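Local coordinates for enoyl-CoA hydratase carB homologue (PDB 5O34), which probably acts as a crotonase-family lyase of the enoyl-CoA hydratase type in thienamycin biosynthesis, at residues Ile157-Cys161 with Asp162-Gly166; Ser250-Pro253 with Arg254-Pro258; Gly195-Val198 with Met199-Leu203; Pro210-Arg213 with Ala214-Asp217. One frame throughout, in Å; residues are numbered along the deposited sequence.

Contact 1 (Ile157-Cys161 with Asp162-Gly166); sequences ISLCC and DYRLG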
ATOM      1  N   ILE A 157     -10.653  -5.252  14.500  1.00 45.83           N
ATOM      2  CA  ILE A 157     -11.011  -6.673  14.318  1.00 46.11           C
ATOM      3  C   ILE A 157     -11.361  -6.920  12.847  1.00 48.03           C
ATOM      4  O   ILE A 157     -10.860  -7.879  12.256  1.00 48.28           O
ATOM      5  CB  ILE A 157     -12.154  -7.113  15.290  1.00 50.25           C
ATOM      6  CG1 ILE A 157     -11.674  -7.034  16.765  1.00 51.60           C
ATOM      7  CG2 ILE A 157     -12.668  -8.540  14.962  1.00 50.80           C
ATOM      8  CD1 ILE A 157     -12.791  -6.932  17.838  1.00 59.45           C
ATOM      9  N   SER A 158     -12.181  -6.030  12.250  1.00 44.03           N
ATOM     10  CA  SER A 158     -12.594  -6.135  10.843  1.00 43.58           C
ATOM     11  C   SER A 158     -11.383  -6.071   9.901  1.00 47.13           C
ATOM     12  O   SER A 158     -11.321  -6.838   8.932  1.00 46.41           O
ATOM     13  CB  SER A 158     -13.646  -5.081  10.497  1.00 45.41           C
ATOM     14  OG  SER A 158     -13.094  -3.830  10.113  1.00 50.27           O
ATOM     15  N   LEU A 159     -10.383  -5.226  10.241  1.00 43.83           N
ATOM     16  CA  LEU A 159      -9.138  -5.086   9.461  1.00 43.49           C
ATOM     17  C   LEU A 159      -8.213  -6.343   9.501  1.00 48.67           C
ATOM     18  O   LEU A 159      -7.209  -6.382   8.789  1.00 48.18           O
ATOM     19  CB  LEU A 159      -8.367  -3.815   9.854  1.00 42.94           C
ATOM     20  CG  LEU A 159      -9.084  -2.473   9.638  1.00 46.69           C
ATOM     21  CD1 LEU A 159      -8.362  -1.356  10.342  1.00 46.26           C
ATOM     22  CD2 LEU A 159      -9.279  -2.145   8.158  1.00 48.45           C
ATOM     23  N   CYS A 160      -8.588  -7.382  10.271  1.00 46.34           N
ATOM     24  CA  CYS A 160      -7.852  -8.653  10.340  1.00 46.85           C
ATOM     25  C   CYS A 160      -8.497  -9.702   9.424  1.00 51.79           C
ATOM     26  O   CYS A 160      -7.863 -10.721   9.101  1.00 50.97           O
ATOM     27  CB  CYS A 160      -7.769  -9.160  11.776  1.00 47.34           C
ATOM     28  SG  CYS A 160      -6.897  -8.062  12.909  1.00 51.24           S
ATOM     29  N   CYS A 161      -9.761  -9.439   9.010  1.00 49.03           N
ATOM     30  CA  CYS A 161     -10.567 -10.296   8.129  1.00 49.64           C
ATOM     31  C   CYS A 161     -10.188 -10.101   6.655  1.00 52.02           C
ATOM     32  O   CYS A 161      -9.723  -9.028   6.267  1.00 51.69           O
ATOM     33  CB  CYS A 161     -12.062 -10.069   8.360  1.00 50.67           C
ATOM     34  SG  CYS A 161     -12.583 -10.242  10.090  1.00 54.96           S
ATOM     35  N   ASP A 162     -10.404 -11.141   5.837  1.00 47.95           N
ATOM     36  CA  ASP A 162     -10.086 -11.159   4.408  1.00 47.44           C
ATOM     37  C   ASP A 162     -11.066 -10.400   3.525  1.00 50.69           C
ATOM     38  O   ASP A 162     -10.732 -10.138   2.372  1.00 50.84           O
ATOM     39  CB  ASP A 162      -9.993 -12.603   3.907  1.00 49.84           C
ATOM     40  CG  ASP A 162      -9.118 -13.463   4.776  1.00 63.43           C
ATOM     41  OD1 ASP A 162      -7.889 -13.491   4.534  1.00 65.08           O
ATOM     42  OD2 ASP A 162      -9.640 -14.030   5.757  1.00 66.44           O
ATOM     43  N   TYR A 163     -12.283 -10.101   4.019  1.00 45.76           N
ATOM     44  CA  TYR A 163     -13.308  -9.424   3.226  1.00 44.78           C
ATOM     45  C   TYR A 163     -14.251  -8.680   4.142  1.00 49.72           C
ATOM     46  O   TYR A 163     -14.883  -9.280   5.006  1.00 49.01           O
ATOM     47  CB  TYR A 163     -14.079 -10.439   2.353  1.00 44.98           C
ATOM     48  CG  TYR A 163     -14.684  -9.886   1.073  1.00 44.96           C
ATOM     49  CD1 TYR A 163     -14.100 -10.143  -0.167  1.00 46.05           C
ATOM     50  CD2 TYR A 163     -15.890  -9.186   1.093  1.00 45.05           C
ATOM     51  CE1 TYR A 163     -14.683  -9.685  -1.353  1.00 44.91           C
ATOM     52  CE2 TYR A 163     -16.475  -8.717  -0.084  1.00 45.47           C
ATOM     53  CZ  TYR A 163     -15.872  -8.974  -1.305  1.00 50.87           C
ATOM     54  OH  TYR A 163     -16.461  -8.517  -2.460  1.00 51.61           O
ATOM     55  N   ARG A 164     -14.321  -7.362   3.973  1.00 47.68           N
ATOM     56  CA  ARG A 164     -15.212  -6.523   4.757  1.00 47.88           C
ATOM     57  C   ARG A 164     -16.369  -6.079   3.875  1.00 53.83           C
ATOM     58  O   ARG A 164     -16.176  -5.407   2.859  1.00 53.82           O
ATOM     59  CB  ARG A 164     -14.459  -5.337   5.373  1.00 47.01           C
ATOM     60  CG  ARG A 164     -13.405  -5.776   6.385  1.00 55.52           C
ATOM     61  CD  ARG A 164     -12.516  -4.635   6.840  1.00 55.16           C
ATOM     62  NE  ARG A 164     -11.634  -4.137   5.783  1.00 52.01           N
ATOM     63  CZ  ARG A 164     -10.473  -4.682   5.439  1.00 63.33           C
ATOM     64  NH1 ARG A 164     -10.041  -5.782   6.047  1.00 55.44           N
ATOM     65  NH2 ARG A 164      -9.738  -4.138   4.480  1.00 49.63           N
ATOM     66  N   LEU A 165     -17.564  -6.528   4.236  1.00 52.31           N
ATOM     67  CA  LEU A 165     -18.796  -6.212   3.538  1.00 52.73           C
ATOM     68  C   LEU A 165     -19.565  -5.212   4.377  1.00 56.00           C
ATOM     69  O   LEU A 165     -19.878  -5.475   5.543  1.00 55.07           O
ATOM     70  CB  LEU A 165     -19.593  -7.493   3.308  1.00 53.60           C
ATOM     71  CG  LEU A 165     -20.891  -7.391   2.514  1.00 59.92           C
ATOM     72  CD1 LEU A 165     -20.640  -7.004   1.061  1.00 60.53           C
ATOM     73  CD2 LEU A 165     -21.621  -8.695   2.563  1.00 62.53           C
ATOM     74  N   GLY A 166     -19.807  -4.047   3.792  1.00 52.98           N
ATOM     75  CA  GLY A 166     -20.506  -2.980   4.482  1.00 53.22           C
ATOM     76  C   GLY A 166     -21.871  -2.677   3.909  1.00 58.87           C
ATOM     77  O   GLY A 166     -22.080  -2.780   2.696  1.00 58.47           O
TER

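Contact 2 (Ser250-Pro253 with Arg254-Pro258); sequences STRP and RVNAP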
ATOM      1  N   SER A 250      -4.084 -23.318   2.098  1.00 58.55           N
ATOM      2  CA  SER A 250      -2.625 -23.328   1.924  1.00 58.28           C
ATOM      3  C   SER A 250      -2.155 -21.928   1.480  1.00 61.35           C
ATOM      4  O   SER A 250      -0.950 -21.702   1.358  1.00 61.74           O
ATOM      5  CB  SER A 250      -2.202 -24.354   0.874  1.00 63.15           C
ATOM      6  OG  SER A 250      -2.574 -25.676   1.225  1.00 76.66           O
ATOM      7  N   THR A 251      -3.107 -21.004   1.213  1.00 56.26           N
ATOM      8  CA  THR A 251      -2.847 -19.639   0.736  1.00 55.13           C
ATOM      9  C   THR A 251      -3.053 -18.587   1.835  1.00 57.89           C
ATOM     10  O   THR A 251      -2.138 -17.812   2.107  1.00 57.49           O
ATOM     11  CB  THR A 251      -3.678 -19.345  -0.541  1.00 57.26           C
ATOM     12  OG1 THR A 251      -3.364 -20.307  -1.551  1.00 55.58           O
ATOM     13  CG2 THR A 251      -3.426 -17.951  -1.097  1.00 55.84           C
ATOM     14  N   ARG A 252      -4.258 -18.558   2.440  1.00 54.19           N
ATOM     15  CA  ARG A 252      -4.682 -17.614   3.477  1.00 54.21           C
ATOM     16  C   ARG A 252      -3.620 -17.380   4.583  1.00 59.66           C
ATOM     17  O   ARG A 252      -3.277 -16.215   4.820  1.00 58.88           O
ATOM     18  CB  ARG A 252      -6.042 -18.040   4.070  1.00 53.27           C
ATOM     19  CG  ARG A 252      -6.896 -16.893   4.599  1.00 56.53           C
ATOM     20  CD  ARG A 252      -6.788 -16.765   6.097  1.00 52.59           C
ATOM     21  NE  ARG A 252      -7.555 -15.627   6.593  1.00 48.37           N
ATOM     22  CZ  ARG A 252      -7.542 -15.197   7.848  1.00 58.39           C
ATOM     23  NH1 ARG A 252      -6.803 -15.813   8.763  1.00 54.71           N
ATOM     24  NH2 ARG A 252      -8.268 -14.147   8.202  1.00 37.77           N
ATOM     25  N   PRO A 253      -3.040 -18.430   5.233  1.00 57.25           N
ATOM     26  CA  PRO A 253      -2.041 -18.162   6.284  1.00 57.08           C
ATOM     27  C   PRO A 253      -0.661 -17.717   5.789  1.00 60.58           C
ATOM     28  O   PRO A 253       0.020 -16.998   6.520  1.00 61.56           O
ATOM     29  CB  PRO A 253      -1.981 -19.479   7.061  1.00 58.69           C
ATOM     30  CG  PRO A 253      -2.327 -20.506   6.069  1.00 63.18           C
ATOM     31  CD  PRO A 253      -3.304 -19.882   5.116  1.00 58.61           C
ATOM     32  N   ARG A 254      -0.251 -18.114   4.567  1.00 55.64           N
ATOM     33  CA  ARG A 254       1.057 -17.723   4.010  1.00 55.25           C
ATOM     34  C   ARG A 254       1.045 -16.259   3.534  1.00 57.65           C
ATOM     35  O   ARG A 254       1.956 -15.490   3.858  1.00 58.75           O
ATOM     36  CB  ARG A 254       1.512 -18.682   2.895  1.00 55.15           C
ATOM     37  CG  ARG A 254       1.228 -20.140   3.221  1.00 65.73           C
ATOM     38  CD  ARG A 254       2.290 -21.114   2.739  1.00 83.52           C
ATOM     39  NE  ARG A 254       1.718 -22.440   2.473  1.00 96.61           N
ATOM     40  CZ  ARG A 254       1.387 -23.331   3.408  1.00114.18           C
ATOM     41  NH1 ARG A 254       1.567 -23.053   4.695  1.00102.94           N
ATOM     42  NH2 ARG A 254       0.863 -24.499   3.063  1.00103.88           N
ATOM     43  N   VAL A 255      -0.015 -15.874   2.810  1.00 51.04           N
ATOM     44  CA  VAL A 255      -0.253 -14.525   2.298  1.00 49.80           C
ATOM     45  C   VAL A 255      -0.385 -13.489   3.462  1.00 53.07           C
ATOM     46  O   VAL A 255       0.048 -12.344   3.323  1.00 53.83           O
ATOM     47  CB  VAL A 255      -1.483 -14.569   1.344  1.00 53.61           C
ATOM     48  CG1 VAL A 255      -2.187 -13.228   1.239  1.00 53.41           C
ATOM     49  CG2 VAL A 255      -1.094 -15.087  -0.041  1.00 53.53           C
ATOM     50  N   ASN A 256      -0.936 -13.913   4.612  1.00 48.62           N
ATOM     51  CA  ASN A 256      -1.097 -13.082   5.810  1.00 47.80           C
ATOM     52  C   ASN A 256       0.117 -13.055   6.755  1.00 50.37           C
ATOM     53  O   ASN A 256       0.137 -12.209   7.642  1.00 50.34           O
ATOM     54  CB  ASN A 256      -2.355 -13.493   6.588  1.00 46.39           C
ATOM     55  CG  ASN A 256      -3.659 -13.007   6.007  1.00 65.19           C
ATOM     56  OD1 ASN A 256      -3.731 -12.501   4.880  1.00 58.67           O
ATOM     57  ND2 ASN A 256      -4.731 -13.167   6.771  1.00 55.98           N
ATOM     58  N   ALA A 257       1.119 -13.952   6.577  1.00 46.71           N
ATOM     59  CA  ALA A 257       2.320 -14.020   7.439  1.00 46.53           C
ATOM     60  C   ALA A 257       3.024 -12.650   7.674  1.00 51.31           C
ATOM     61  O   ALA A 257       3.220 -12.306   8.843  1.00 52.02           O
ATOM     62  CB  ALA A 257       3.304 -15.062   6.923  1.00 47.11           C
ATOM     63  N   PRO A 258       3.340 -11.816   6.644  1.00 48.29           N
ATOM     64  CA  PRO A 258       3.930 -10.489   6.938  1.00 47.88           C
ATOM     65  C   PRO A 258       3.038  -9.604   7.833  1.00 52.80           C
ATOM     66  O   PRO A 258       3.555  -8.926   8.733  1.00 52.62           O
ATOM     67  CB  PRO A 258       4.123  -9.871   5.547  1.00 49.24           C
ATOM     68  CG  PRO A 258       4.151 -11.040   4.603  1.00 53.33           C
ATOM     69  CD  PRO A 258       3.189 -12.016   5.180  1.00 49.22           C
TER

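Contact 3 (Gly195-Val198 with Met199-Leu203); sequences GRTV and MQRML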
ATOM      1  N   GLY A 195      -3.741   1.883   2.853  1.00 46.61           N
ATOM      2  CA  GLY A 195      -2.583   2.694   2.524  1.00 45.76           C
ATOM      3  C   GLY A 195      -2.347   3.805   3.532  1.00 49.41           C
ATOM      4  O   GLY A 195      -3.266   4.259   4.217  1.00 48.24           O
ATOM      5  N   ARG A 196      -1.089   4.252   3.593  1.00 46.38           N
ATOM      6  CA  ARG A 196      -0.524   5.272   4.461  1.00 45.47           C
ATOM      7  C   ARG A 196      -1.330   6.590   4.505  1.00 46.77           C
ATOM      8  O   ARG A 196      -1.608   7.086   5.593  1.00 46.33           O
ATOM      9  CB  ARG A 196       0.937   5.502   4.033  1.00 45.90           C
ATOM     10  CG  ARG A 196       1.755   6.327   4.976  1.00 56.32           C
ATOM     11  CD  ARG A 196       3.240   6.132   4.718  1.00 65.98           C
ATOM     12  NE  ARG A 196       4.039   7.070   5.503  1.00 71.09           N
ATOM     13  CZ  ARG A 196       4.404   6.885   6.768  1.00 75.35           C
ATOM     14  NH1 ARG A 196       4.054   5.778   7.415  1.00 60.17           N
ATOM     15  NH2 ARG A 196       5.119   7.803   7.396  1.00 64.55           N
ATOM     16  N   THR A 197      -1.683   7.145   3.338  1.00 41.81           N
ATOM     17  CA  THR A 197      -2.427   8.400   3.174  1.00 41.33           C
ATOM     18  C   THR A 197      -3.794   8.341   3.882  1.00 46.34           C
ATOM     19  O   THR A 197      -4.099   9.235   4.681  1.00 45.94           O
ATOM     20  CB  THR A 197      -2.542   8.723   1.672  1.00 46.57           C
ATOM     21  OG1 THR A 197      -1.232   8.811   1.140  1.00 49.93           O
ATOM     22  CG2 THR A 197      -3.281  10.015   1.389  1.00 43.22           C
ATOM     23  N   VAL A 198      -4.596   7.284   3.603  1.00 42.38           N
ATOM     24  CA  VAL A 198      -5.906   7.083   4.221  1.00 42.16           C
ATOM     25  C   VAL A 198      -5.739   6.876   5.722  1.00 44.86           C
ATOM     26  O   VAL A 198      -6.450   7.510   6.499  1.00 44.26           O
ATOM     27  CB  VAL A 198      -6.751   5.984   3.525  1.00 45.80           C
ATOM     28  CG1 VAL A 198      -8.030   5.680   4.309  1.00 45.50           C
ATOM     29  CG2 VAL A 198      -7.102   6.414   2.100  1.00 45.07           C
ATOM     30  N   MET A 199      -4.747   6.076   6.127  1.00 40.75           N
ATOM     31  CA  MET A 199      -4.444   5.864   7.538  1.00 40.44           C
ATOM     32  C   MET A 199      -4.240   7.221   8.248  1.00 44.93           C
ATOM     33  O   MET A 199      -4.896   7.500   9.260  1.00 45.14           O
ATOM     34  CB  MET A 199      -3.190   4.987   7.672  1.00 42.52           C
ATOM     35  CG  MET A 199      -2.761   4.730   9.119  1.00 46.02           C
ATOM     36  SD  MET A 199      -1.578   5.926   9.798  1.00 50.50           S
ATOM     37  CE  MET A 199      -0.098   5.596   8.759  1.00 45.79           C
ATOM     38  N   GLN A 200      -3.345   8.061   7.687  1.00 41.11           N
ATOM     39  CA  GLN A 200      -2.970   9.377   8.217  1.00 39.68           C
ATOM     40  C   GLN A 200      -4.135  10.334   8.261  1.00 44.24           C
ATOM     41  O   GLN A 200      -4.291  11.049   9.248  1.00 44.20           O
ATOM     42  CB  GLN A 200      -1.816   9.961   7.420  1.00 39.96           C
ATOM     43  CG  GLN A 200      -0.479   9.311   7.758  1.00 38.48           C
ATOM     44  CD  GLN A 200       0.596   9.539   6.716  1.00 50.58           C
ATOM     45  OE1 GLN A 200       0.342   9.806   5.531  1.00 48.52           O
ATOM     46  NE2 GLN A 200       1.830   9.375   7.121  1.00 38.70           N
ATOM     47  N   ARG A 201      -4.980  10.314   7.223  1.00 41.83           N
ATOM     48  CA  ARG A 201      -6.176  11.148   7.160  1.00 42.67           C
ATOM     49  C   ARG A 201      -7.137  10.735   8.297  1.00 49.18           C
ATOM     50  O   ARG A 201      -7.633  11.600   9.015  1.00 49.95           O
ATOM     51  CB  ARG A 201      -6.869  10.999   5.799  1.00 41.67           C
ATOM     52  CG  ARG A 201      -6.179  11.688   4.631  1.00 47.65           C
ATOM     53  CD  ARG A 201      -6.881  11.384   3.313  1.00 56.41           C
ATOM     54  NE  ARG A 201      -8.284  11.825   3.322  1.00 65.96           N
ATOM     55  CZ  ARG A 201      -9.267  11.252   2.625  1.00 76.11           C
ATOM     56  NH1 ARG A 201      -9.017  10.207   1.845  1.00 63.92           N
ATOM     57  NH2 ARG A 201     -10.507  11.719   2.711  1.00 58.18           N
ATOM     58  N   MET A 202      -7.330   9.418   8.500  1.00 45.95           N
ATOM     59  CA  MET A 202      -8.211   8.876   9.536  1.00 46.37           C
ATOM     60  C   MET A 202      -7.758   9.171  10.960  1.00 50.74           C
ATOM     61  O   MET A 202      -8.571   9.637  11.755  1.00 50.52           O
ATOM     62  CB  MET A 202      -8.437   7.377   9.345  1.00 48.85           C
ATOM     63  CG  MET A 202      -9.379   7.065   8.234  1.00 52.95           C
ATOM     64  SD  MET A 202      -9.893   5.349   8.269  1.00 58.41           S
ATOM     65  CE  MET A 202     -11.362   5.460   9.352  1.00 54.38           C
ATOM     66  N   LEU A 203      -6.478   8.909  11.284  1.00 47.55           N
ATOM     67  CA  LEU A 203      -5.929   9.140  12.629  1.00 47.58           C
ATOM     68  C   LEU A 203      -5.910  10.601  13.028  1.00 51.08           C
ATOM     69  O   LEU A 203      -6.243  10.920  14.169  1.00 51.92           O
ATOM     70  CB  LEU A 203      -4.492   8.570  12.796  1.00 47.81           C
ATOM     71  CG  LEU A 203      -4.212   7.044  12.746  1.00 52.12           C
ATOM     72  CD1 LEU A 203      -3.081   6.675  13.692  1.00 51.66           C
ATOM     73  CD2 LEU A 203      -5.438   6.198  13.060  1.00 54.50           C
TER

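Contact 4 (Pro210-Arg213 with Ala214-Asp217); sequences PAER and ALAD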
ATOM      1  N   PRO A 210     -17.901   7.300   5.582  1.00 56.51           N
ATOM      2  CA  PRO A 210     -19.132   6.653   5.084  1.00 56.17           C
ATOM      3  C   PRO A 210     -18.809   5.534   4.098  1.00 60.22           C
ATOM      4  O   PRO A 210     -17.707   5.488   3.536  1.00 61.21           O
ATOM      5  CB  PRO A 210     -19.928   7.794   4.427  1.00 57.98           C
ATOM      6  CG  PRO A 210     -18.997   8.928   4.302  1.00 62.93           C
ATOM      7  CD  PRO A 210     -17.806   8.721   5.175  1.00 58.41           C
ATOM      8  N   ALA A 211     -19.768   4.601   3.939  1.00 56.45           N
ATOM      9  CA  ALA A 211     -19.640   3.365   3.157  1.00 56.37           C
ATOM     10  C   ALA A 211     -19.008   3.511   1.765  1.00 61.96           C
ATOM     11  O   ALA A 211     -18.109   2.722   1.440  1.00 61.73           O
ATOM     12  CB  ALA A 211     -20.986   2.669   3.049  1.00 56.97           C
ATOM     13  N   GLU A 212     -19.447   4.516   0.971  1.00 60.09           N
ATOM     14  CA  GLU A 212     -19.003   4.790  -0.420  1.00 60.18           C
ATOM     15  C   GLU A 212     -17.546   5.235  -0.505  1.00 60.97           C
ATOM     16  O   GLU A 212     -16.785   4.718  -1.329  1.00 60.45           O
ATOM     17  CB  GLU A 212     -19.961   5.787  -1.120  1.00 62.14           C
ATOM     18  CG  GLU A 212     -21.348   5.216  -1.422  1.00 77.88           C
ATOM     19  CD  GLU A 212     -21.408   3.821  -2.032  1.00 99.32           C
ATOM     20  OE1 GLU A 212     -20.746   3.588  -3.072  1.00 80.32           O
ATOM     21  OE2 GLU A 212     -22.125   2.960  -1.470  1.00 94.34           O
ATOM     22  N   ARG A 213     -17.152   6.113   0.427  1.00 55.77           N
ATOM     23  CA  ARG A 213     -15.794   6.594   0.648  1.00 55.40           C
ATOM     24  C   ARG A 213     -14.890   5.436   1.168  1.00 59.78           C
ATOM     25  O   ARG A 213     -13.766   5.269   0.667  1.00 59.87           O
ATOM     26  CB  ARG A 213     -15.826   7.741   1.657  1.00 55.87           C
ATOM     27  CG  ARG A 213     -14.452   8.273   1.991  1.00 64.50           C
ATOM     28  CD  ARG A 213     -14.408   9.756   2.066  1.00 68.11           C
ATOM     29  NE  ARG A 213     -13.958  10.172   3.392  1.00 73.65           N
ATOM     30  CZ  ARG A 213     -14.553  11.121   4.113  1.00 85.50           C
ATOM     31  NH1 ARG A 213     -15.614  11.768   3.637  1.00 84.67           N
ATOM     32  NH2 ARG A 213     -14.085  11.435   5.317  1.00 54.83           N
ATOM     33  N   ALA A 214     -15.382   4.639   2.164  1.00 54.51           N
ATOM     34  CA  ALA A 214     -14.643   3.480   2.709  1.00 53.30           C
ATOM     35  C   ALA A 214     -14.318   2.434   1.653  1.00 55.82           C
ATOM     36  O   ALA A 214     -13.216   1.875   1.657  1.00 55.81           O
ATOM     37  CB  ALA A 214     -15.404   2.845   3.860  1.00 53.88           C
ATOM     38  N   LEU A 215     -15.236   2.256   0.698  1.00 50.99           N
ATOM     39  CA  LEU A 215     -15.079   1.341  -0.426  1.00 50.78           C
ATOM     40  C   LEU A 215     -14.003   1.824  -1.404  1.00 54.75           C
ATOM     41  O   LEU A 215     -13.157   1.020  -1.826  1.00 54.32           O
ATOM     42  CB  LEU A 215     -16.427   1.119  -1.144  1.00 50.76           C
ATOM     43  CG  LEU A 215     -16.409   0.297  -2.448  1.00 54.60           C
ATOM     44  CD1 LEU A 215     -16.019  -1.166  -2.203  1.00 54.64           C
ATOM     45  CD2 LEU A 215     -17.732   0.395  -3.154  1.00 55.04           C
ATOM     46  N   ALA A 216     -14.037   3.124  -1.755  1.00 51.18           N
ATOM     47  CA  ALA A 216     -13.081   3.754  -2.674  1.00 50.99           C
ATOM     48  C   ALA A 216     -11.642   3.648  -2.135  1.00 54.52           C
ATOM     49  O   ALA A 216     -10.730   3.268  -2.878  1.00 53.81           O
ATOM     50  CB  ALA A 216     -13.458   5.215  -2.899  1.00 51.38           C
ATOM     51  N   ASP A 217     -11.476   3.894  -0.817  1.00 50.03           N
ATOM     52  CA  ASP A 217     -10.198   3.893  -0.108  1.00 48.66           C
ATOM     53  C   ASP A 217      -9.649   2.503   0.276  1.00 51.25           C
ATOM     54  O   ASP A 217      -8.474   2.412   0.628  1.00 52.96           O
ATOM     55  CB  ASP A 217     -10.283   4.819   1.115  1.00 50.38           C
ATOM     56  CG  ASP A 217     -10.438   6.296   0.735  1.00 62.79           C
ATOM     57  OD1 ASP A 217     -10.071   6.663  -0.403  1.00 64.68           O
ATOM     58  OD2 ASP A 217     -10.893   7.091   1.588  1.00 67.17           O
TER

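Contact 1 (Ile157-Cys161 with Asp162-Gly166)
Arg164 reaches back from the start of strand 163-167 to the end of helix 152-158 and lays its guanidinium beside Ser158 and Leu159. The intervening chain goes round a type I beta turn, Ser158 to Cys161, closed by the backbone bond from Cys161 N to Ser158 O. That same oxygen, near the guanidinium plane and at its edge, takes a weak hydrogen bond from Arg164 NH1 at 3.3 Å with an N-H...O angle of 160°. NH1 also passes 3.3 Å from Cys161 O, but the angle there is poor and no bond results.

The arginine gets there by a bend. CG stands beside the backbone N, and the chain runs on extended to bring CD 3.3 Å from Ser158 O and 3.4 Å from Ser158 OG; the bend at chi3 (-68°) then turns NE and the guanidinium toward Leu159 and the turn. The hydroxyl itself points elsewhere: OG sits between the backbone N and the carbonyl carbon (chi1 86°) and bonds Leu155 O, a turn back in the helix. Leu159 CD2 covers one guanidinium face, 3.8 Å above the plane and over its centre.

The other nitrogens are held from beyond the turn, NE by Leu219 O and NH2, weakly, by Gly218 O. Asp162 turns away, its OD2 in a salt bridge with Arg252 and a hydrogen bond with Val142 N. Arg164 is thus a buried cation met largely by backbone carbonyls, with a leucine methyl on one face; such an array of oxygens would probably steady its charge and pin the helix-to-strand turn to the 218-219 loop.

Contact 2 (Ser250-Pro253 with Arg254-Pro258)
Thr251 O is gripped by two backbone N-H groups, that of Val255 at 3.0 Å and, weakly, that of Arg254 at 3.1 Å. The Val255 bond is almost straight (175°) and arrives nearly head-on to the carbonyl; the Arg254 one is sharply bent. One step on, Asn256 N bonds Arg252 O, so the first turn of helix 252-273 is being wound here.

Above this turn Thr251 and Val255 lie side by side and point the same way, their CG2 methyls 3.8 Å apart. The threonine hydroxyl is busy with Ala247 O and with Cys183 N of the second subunit. Arg252 and Asn256 slant across one another, with ND2 over the middle of one guanidinium face, 3.6 Å above the plane. The two flat groups are 55° apart, and both are fixed by other partners: ND2 by Ala136 O, the guanidinium by Ile138 O, Val135 O and Asp162. Asn256 OD1 bonds Arg196 of the second subunit.

Arg254 folds back over the helix start, bent at chi2 (-144°), so that Ser250 O lies over one face of its guanidinium. NE is only 3.0 Å from that oxygen, but the approach is wrong for a hydrogen bond. At the far end Pro258, whose nitrogen has no hydrogen, leaves the helix kinked.

This is a helix start with a proline in its first turn, Pro253, opening the long last helix of the modelled chain, 252-273, in a crotonase-like subunit where it meets its trimer neighbour.

Contact 3 (Gly195-Val198 with Met199-Leu203)
Gln200 lies one helical turn beyond Arg196, and its side chain slants across that of Arg196. CB starts 3.4 Å from Arg196 O, the oxygen that accepts the bond from Gln200 N. CG swings to the side of the backbone N (chi1 -76°) and stays close to that same oxygen, after which the chain runs out extended. CD passes 3.8 Å from Arg196 CG. At the tip the amide divides its work: OE1 bonds His221 NE2 of the third subunit, while NE2 sits over one face of the Arg196 guanidinium, 3.4 Å above the plane and offset toward the rim.

Arg196 is itself stretched from CG to NE, with CG anti to the backbone N (chi1 -169°), and its flat group stands 62° from the amide. Its stronger partners belong to the third subunit, Asn256 and, through a cation-pi contact, Phe259. Met199 runs to the same arginine with a bent chain, CE 4.3 Å from Arg196 CG. Elsewhere along the turn Val198 CG1 and Met202 CG meet at 4.4 Å.

The backbone is regular helix: Met199 N bonds Gly195 O, the N-cap carbonyl, at 3.0 Å, and the next three N-H groups repeat the step. Gly195, with positive phi, makes the break between helices 184-194 and 196-205. Met199, Met202 and Leu203 pack on helix 184-194, Val198 touches helix 211-217, and Arg201 reaches both that helix and strand 209-210, while Arg196, Thr197 and Gln200 meet the third subunit.

Contact 4 (Pro210-Arg213 with Ala214-Asp217)
Four successive i to i+4 bonds wind helix 211-217 from its N-cap Pro210, the first of them, Ala214 N to Pro210 O, at 2.8 Å and 166°. The last, Asp217 N to Arg213 O, measures 3.1 Å. Arg213 and Asp217 lie side by side and point the same way along one flank of the helix, Arg213 CG 3.8 Å from Asp217 OD2. Their charged ends do not join: Arg213 NE stays 4.7 Å from Asp217 OD2, and the guanidinium and carboxylate planes are 58° apart. What holds each is Trp209, which offers its ring to Arg213 in a cation-pi contact and its NE1 to Asp217 OD2 in a hydrogen bond. In this crotonase-like fold the short helix fills the connection between strand 209-210 and strand 222-224, with Ala214 packed on Leu172 of strand 171-173. Arg213 starts with CG anti to the backbone N (chi1 178°), then bends twice, which sets Pro210 CD over one guanidinium face, 4.0 Å above its plane and offset toward the rim. On another flank Leu215 CD2 comes within 4.4 Å of Glu212 OE1, and both side chains touch Thr223 of strand 222-224, with Leu215 also reaching Arg201 of the second subunit.

Along the chain the order is contact 1, contact 3, contact 4, contact 2. Contact 1 lies near the middle of the subunit, where strand 163-167 enters the six-stranded mixed sheet. Contact 2, centred about 16 Å from the centre of contact 1 at the start of helix 252-273, touches it through the salt bridge from Arg252 to Asp162. Contacts 3 and 4, centres about 13 Å apart, meet where Val198 packs on Asp217 and the Arg201 and Arg213 guanidiniums come close. The centres of contacts 2 and 3 are about 24 Å apart within a chain, yet Asn256 and Arg196 pair between subunits, so residues remote in one copy help join the trimer.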